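Local coordinates for neuraminidase (Influenza A virus, PDB 4K3Y), which is the neuraminidase-like surface glycoprotein (subtype N11) of a bat influenza A virus, built on the beta-propeller of the viral sialidases, but of uncertain enzymatic activity, at residues C[157-162]-C[222-227]; C[187-192]-C[230-235]. All coordinates share one frame; numbering follows the deposited sequence.

Contact 1 of 2, residues C[157-162]-C[222-227]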
loop_
_atom_site.group_PDB
_atom_site.type_symbol
_atom_site.label_atom_id
_atom_site.label_comp_id
_atom_site.label_asym_id
_atom_site.label_seq_id
_atom_site.Cartn_x
_atom_site.Cartn_y
_atom_site.Cartn_z
ATOM N N TYR C 157 -8.992 -0.186 28.863
ATOM C CA TYR C 157 -9.821 -1.085 29.673
ATOM C C TYR C 157 -10.577 -2.121 28.815
ATOM O O TYR C 157 -11.010 -1.834 27.694
ATOM C CB TYR C 157 -10.775 -0.279 30.564
ATOM C CG TYR C 157 -10.089 0.822 31.354
ATOM C CD1 TYR C 157 -9.926 2.104 30.818
ATOM C CD2 TYR C 157 -9.601 0.584 32.637
ATOM C CE1 TYR C 157 -9.302 3.114 31.541
ATOM C CE2 TYR C 157 -8.978 1.589 33.366
ATOM C CZ TYR C 157 -8.831 2.849 32.817
ATOM O OH TYR C 157 -8.210 3.837 33.546
ATOM N N THR C 158 -10.695 -3.338 29.331
ATOM C CA THR C 158 -11.418 -4.392 28.634
ATOM C C THR C 158 -12.017 -5.347 29.655
ATOM O O THR C 158 -11.581 -5.373 30.813
ATOM C CB THR C 158 -10.514 -5.165 27.646
ATOM O OG1 THR C 158 -11.301 -6.115 26.910
ATOM C CG2 THR C 158 -9.392 -5.894 28.382
ATOM N N ILE C 159 -13.021 -6.117 29.233
ATOM C CA ILE C 159 -13.670 -7.081 30.115
ATOM C C ILE C 159 -13.521 -8.492 29.550
ATOM O O ILE C 159 -13.700 -8.698 28.355
ATOM C CB ILE C 159 -15.148 -6.715 30.337
ATOM C CG1 ILE C 159 -15.242 -5.303 30.922
ATOM C CG2 ILE C 159 -15.816 -7.727 31.270
ATOM C CD1 ILE C 159 -16.582 -4.606 30.741
ATOM N N ILE C 160 -13.171 -9.452 30.404
ATOM C CA ILE C 160 -12.976 -10.837 29.966
ATOM C C ILE C 160 -13.840 -11.810 30.757
ATOM O O ILE C 160 -13.974 -11.693 31.975
ATOM C CB ILE C 160 -11.500 -11.253 30.054
ATOM C CG1 ILE C 160 -10.660 -10.347 29.147
ATOM C CG2 ILE C 160 -11.308 -12.731 29.680
ATOM C CD1 ILE C 160 -9.212 -10.735 29.084
ATOM N N ALA C 161 -14.423 -12.774 30.049
ATOM C CA ALA C 161 -15.336 -13.734 30.653
ATOM C C ALA C 161 -14.690 -15.106 30.850
ATOM O O ALA C 161 -13.950 -15.589 29.987
ATOM C CB ALA C 161 -16.592 -13.860 29.810
ATOM N N ASP C 162 -14.989 -15.723 31.992
ATOM C CA ASP C 162 -14.599 -17.098 32.275
ATOM C C ASP C 162 -15.848 -17.888 32.679
ATOM O O ASP C 162 -16.964 -17.346 32.679
ATOM C CB ASP C 162 -13.563 -17.139 33.401
ATOM C CG ASP C 162 -12.665 -18.365 33.336
ATOM O OD1 ASP C 162 -13.046 -19.372 32.694
ATOM O OD2 ASP C 162 -11.572 -18.321 33.941
ATOM N N LEU C 222 -23.290 -1.830 32.646
ATOM C CA LEU C 222 -22.168 -1.544 33.525
ATOM C C LEU C 222 -21.693 -0.109 33.310
ATOM O O LEU C 222 -21.745 0.416 32.190
ATOM C CB LEU C 222 -21.000 -2.488 33.206
ATOM C CG LEU C 222 -20.117 -3.100 34.299
ATOM C CD1 LEU C 222 -18.741 -3.430 33.733
ATOM C CD2 LEU C 222 -19.999 -2.233 35.538
ATOM N N GLU C 223 -21.246 0.528 34.388
ATOM C CA GLU C 223 -20.474 1.764 34.291
ATOM C C GLU C 223 -19.323 1.687 35.296
ATOM O O GLU C 223 -19.447 1.045 36.344
ATOM C CB GLU C 223 -21.349 3.006 34.498
ATOM C CG GLU C 223 -21.839 3.239 35.924
ATOM C CD GLU C 223 -22.725 4.475 36.041
ATOM O OE1 GLU C 223 -23.286 4.906 35.004
ATOM O OE2 GLU C 223 -22.850 5.013 37.171
ATOM N N PHE C 224 -18.195 2.304 34.963
ATOM C CA PHE C 224 -17.043 2.299 35.861
ATOM C C PHE C 224 -16.046 3.408 35.523
ATOM O O PHE C 224 -15.965 3.857 34.372
ATOM C CB PHE C 224 -16.341 0.933 35.846
ATOM C CG PHE C 224 -15.776 0.549 34.507
ATOM C CD1 PHE C 224 -16.550 -0.138 33.586
ATOM C CD2 PHE C 224 -14.459 0.874 34.166
ATOM C CE1 PHE C 224 -16.021 -0.496 32.348
ATOM C CE2 PHE C 224 -13.921 0.519 32.925
ATOM C CZ PHE C 224 -14.695 -0.167 32.022
ATOM N N ASP C 225 -15.298 3.851 36.533
ATOM C CA ASP C 225 -14.249 4.845 36.323
ATOM C C ASP C 225 -12.879 4.187 36.428
ATOM O O ASP C 225 -12.792 2.962 36.587
ATOM C CB ASP C 225 -14.386 6.042 37.281
ATOM C CG ASP C 225 -14.584 5.624 38.734
ATOM O OD1 ASP C 225 -13.867 4.712 39.203
ATOM O OD2 ASP C 225 -15.458 6.219 39.406
ATOM N N GLN C 226 -11.822 4.998 36.337
ATOM C CA GLN C 226 -10.455 4.479 36.281
ATOM C C GLN C 226 -10.004 3.826 37.584
ATOM O O GLN C 226 -9.054 3.037 37.589
ATOM C CB GLN C 226 -9.467 5.569 35.854
ATOM C CG GLN C 226 -9.545 6.860 36.648
ATOM C CD GLN C 226 -8.675 7.949 36.048
ATOM O OE1 GLN C 226 -7.718 7.669 35.324
ATOM N NE2 GLN C 226 -9.011 9.198 36.337
ATOM N N SER C 227 -10.692 4.145 38.679
ATOM C CA SER C 227 -10.384 3.559 39.980
ATOM C C SER C 227 -11.090 2.213 40.181
ATOM O O SER C 227 -11.105 1.673 41.285
ATOM C CB SER C 227 -10.737 4.542 41.106
ATOM O OG SER C 227 -11.984 5.178 40.880
#
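Tyr157, at the start of the 157-162 segment, meets both Phe224 and Gln226. Its CB lies 4.0 Å from Phe224 CE2, at the edge of the phenyl ring and near its plane, so the phenylalanine presents its rim to the root of the tyrosine. The phenol ring then continues past Phe224 and ends beside Gln226, where OH comes up to CB of the glutamine. It is CB, not the amide, that touches; the amide plane is turned 77° from the phenol ring. The hydroxyl has its polar partner elsewhere, in a hydrogen bond with OG1 of Thr155.

Two residues on, Ile159 points the same way. With CG1 opposite the carbonyl carbon (chi1 -58°) and the chain extended beyond it, CD1 becomes the leading atom and meets Leu222 CD1 tip to tip at 3.9 Å. The same methyl approaches Phe224 more loosely, 4.4 Å from CE1. The phenyl ring thus touches both the tyrosine root and the isoleucine tip; Leu173 and Val206 also touch it.

No hydrogen bond crosses the contact. The two strand segments approach to 11.1 Å at their axes, with directions 139° apart, a spacing filled by side chains from both sheets. Each strand is paired within its own four-stranded antiparallel sheet. This is how adjacent blades of a beta-propeller meet: sheet face against sheet face through a buried apolar layer, here between the 150-187 and 197-233 blades of the neuraminidase fold.

Contact 2 of 2, residues C[187-192]-C[230-235]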
loop_
_atom_site.group_PDB
_atom_site.type_symbol
_atom_site.label_atom_id
_atom_site.label_comp_id
_atom_site.label_asym_id
_atom_site.label_seq_id
_atom_site.Cartn_x
_atom_site.Cartn_y
_atom_site.Cartn_z
ATOM N N LEU C 187 -15.590 -8.696 38.984
ATOM C CA LEU C 187 -16.890 -8.050 38.992
ATOM C C LEU C 187 -17.924 -8.961 39.636
ATOM O O LEU C 187 -17.903 -10.186 39.448
ATOM C CB LEU C 187 -17.314 -7.694 37.571
ATOM C CG LEU C 187 -16.379 -6.769 36.787
ATOM C CD1 LEU C 187 -16.621 -6.940 35.316
ATOM C CD2 LEU C 187 -16.591 -5.319 37.167
ATOM N N ASP C 188 -18.832 -8.364 40.396
ATOM C CA ASP C 188 -19.856 -9.139 41.065
ATOM C C ASP C 188 -21.039 -9.376 40.127
ATOM O O ASP C 188 -21.912 -8.518 39.988
ATOM C CB ASP C 188 -20.305 -8.427 42.339
ATOM C CG ASP C 188 -21.078 -9.333 43.270
ATOM O OD1 ASP C 188 -20.973 -10.569 43.109
ATOM O OD2 ASP C 188 -21.783 -8.809 44.160
ATOM N N THR C 189 -21.052 -10.539 39.480
ATOM C CA THR C 189 -22.150 -10.915 38.589
ATOM C C THR C 189 -22.961 -12.086 39.146
ATOM O O THR C 189 -23.315 -13.013 38.413
ATOM C CB THR C 189 -21.646 -11.255 37.176
ATOM O OG1 THR C 189 -20.593 -12.228 37.260
ATOM C CG2 THR C 189 -21.123 -9.992 36.487
ATOM N N THR C 190 -23.242 -12.040 40.447
ATOM C CA THR C 190 -24.058 -13.069 41.084
ATOM C C THR C 190 -25.502 -12.911 40.648
ATOM O O THR C 190 -26.113 -11.854 40.862
ATOM C CB THR C 190 -23.996 -13.001 42.627
ATOM O OG1 THR C 190 -23.234 -11.856 43.027
ATOM C CG2 THR C 190 -23.347 -14.261 43.195
ATOM N N GLY C 191 -26.039 -13.952 40.015
ATOM C CA GLY C 191 -27.433 -13.954 39.612
ATOM C C GLY C 191 -27.699 -13.558 38.174
ATOM O O GLY C 191 -28.836 -13.660 37.719
ATOM N N PHE C 192 -26.669 -13.094 37.461
ATOM C CA PHE C 192 -26.799 -12.828 36.022
ATOM C C PHE C 192 -25.557 -13.188 35.212
ATOM O O PHE C 192 -24.516 -13.562 35.762
ATOM C CB PHE C 192 -27.190 -11.371 35.746
ATOM C CG PHE C 192 -26.151 -10.367 36.163
ATOM C CD1 PHE C 192 -26.030 -9.993 37.492
ATOM C CD2 PHE C 192 -25.307 -9.784 35.228
ATOM C CE1 PHE C 192 -25.082 -9.066 37.885
ATOM C CE2 PHE C 192 -24.351 -8.850 35.615
ATOM C CZ PHE C 192 -24.240 -8.492 36.946
ATOM N N TYR C 230 -17.358 0.533 40.150
ATOM C CA TYR C 230 -18.403 0.153 39.215
ATOM C C TYR C 230 -19.757 0.001 39.880
ATOM O O TYR C 230 -19.871 -0.240 41.087
ATOM C CB TYR C 230 -18.047 -1.164 38.496
ATOM C CG TYR C 230 -18.082 -2.389 39.396
ATOM C CD1 TYR C 230 -16.950 -2.783 40.101
ATOM C CD2 TYR C 230 -19.243 -3.150 39.539
ATOM C CE1 TYR C 230 -16.969 -3.897 40.924
ATOM C CE2 TYR C 230 -19.270 -4.266 40.367
ATOM C CZ TYR C 230 -18.129 -4.637 41.056
ATOM O OH TYR C 230 -18.135 -5.744 41.877
ATOM N N THR C 231 -20.782 0.146 39.060
ATOM C CA THR C 231 -22.097 -0.305 39.421
ATOM C C THR C 231 -22.737 -0.958 38.187
ATOM O O THR C 231 -22.609 -0.455 37.061
ATOM C CB THR C 231 -22.945 0.839 40.035
ATOM O OG1 THR C 231 -24.339 0.589 39.802
ATOM C CG2 THR C 231 -22.561 2.184 39.443
ATOM N N PHE C 232 -23.362 -2.116 38.401
ATOM C CA PHE C 232 -24.145 -2.774 37.368
ATOM C C PHE C 232 -25.575 -2.240 37.446
ATOM O O PHE C 232 -26.132 -2.112 38.538
ATOM C CB PHE C 232 -24.172 -4.292 37.584
ATOM C CG PHE C 232 -22.954 -5.022 37.067
ATOM C CD1 PHE C 232 -22.831 -5.335 35.717
ATOM C CD2 PHE C 232 -21.949 -5.433 37.936
ATOM C CE1 PHE C 232 -21.716 -6.026 35.237
ATOM C CE2 PHE C 232 -20.832 -6.127 37.460
ATOM C CZ PHE C 232 -20.722 -6.420 36.108
ATOM N N LYS C 233 -26.177 -1.928 36.303
ATOM C CA LYS C 233 -27.570 -1.495 36.314
ATOM C C LYS C 233 -28.465 -2.408 35.483
ATOM O O LYS C 233 -27.989 -3.205 34.682
ATOM C CB LYS C 233 -27.694 -0.045 35.854
ATOM C CG LYS C 233 -26.670 0.873 36.495
ATOM C CD LYS C 233 -27.173 2.302 36.561
ATOM C CE LYS C 233 -26.163 3.206 37.245
ATOM N NZ LYS C 233 -26.627 4.622 37.237
ATOM N N GLU C 234 -29.769 -2.308 35.699
ATOM C CA GLU C 234 -30.720 -3.061 34.895
ATOM C C GLU C 234 -31.779 -2.125 34.347
ATOM O O GLU C 234 -32.464 -1.445 35.108
ATOM C CB GLU C 234 -31.387 -4.159 35.710
ATOM C CG GLU C 234 -32.504 -4.856 34.958
ATOM C CD GLU C 234 -31.995 -5.975 34.053
ATOM O OE1 GLU C 234 -30.792 -6.309 34.130
ATOM O OE2 GLU C 234 -32.802 -6.528 33.273
ATOM N N PRO C 235 -31.917 -2.087 33.018
ATOM C CA PRO C 235 -32.877 -1.192 32.366
ATOM C C PRO C 235 -34.305 -1.458 32.828
ATOM O O PRO C 235 -34.741 -2.611 32.952
ATOM C CB PRO C 235 -32.708 -1.509 30.872
ATOM C CG PRO C 235 -32.072 -2.860 30.825
ATOM C CD PRO C 235 -31.214 -2.947 32.054
#
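Leu187 lays its CD2 methyl over the centre of the Tyr230 ring, 3.9 Å from the centroid and almost on the ring normal, a CH-pi contact. Tyr230 chi1 is 69°, setting the ring between its own backbone N and carbonyl carbon; from there the phenol extends beneath the leucine, and OH accepts a hydrogen bond from Asp188 N (3.1 Å, 143° at the hydrogen). Leu187 also serves the second aromatic of the strand, since its CB sits at the edge of the Phe232 ring, 3.9 Å from CE2.

The 187-192 segment begins the connection between two propeller blades, leaving the outermost strand of one sheet for the first strand of the next, and the Phe232 ring packs against it where it turns. Thr189 brings CG2 to 3.6 Å from Phe232 CZ. A type II turn from Thr189 to Phe192, with Gly191 at its third position, then folds the chain back until Phe192 directs its edge onto the face of Phe232. The centroids of this T-shaped pair are 5.0 Å apart, the planes at 70°. Phe194 makes another edge-to-face pair with Phe232, while Phe192 also touches Asn212, a ligand of the calcium ion.

Overall arrangement
From the N terminus, the chain passes first through 157-162, in the second strand of one propeller blade, then finishes that blade and reaches 187-192, in the connection to the next. It returns to the earlier segments in the same order: 222-227 closes contact 1 and 230-235 closes contact 2, so the two loops cross without nesting. The closing segments include parts of neighbouring strands, 221-224 and 230-233, of one sheet, joined by a probable hydrogen bond from Thr231 N to Glu223 O and by Leu222 packing on Phe232. Contact 1 ties the blades in their buried interface; contact 2, centred about 12 Å away, ties them nearer the surface.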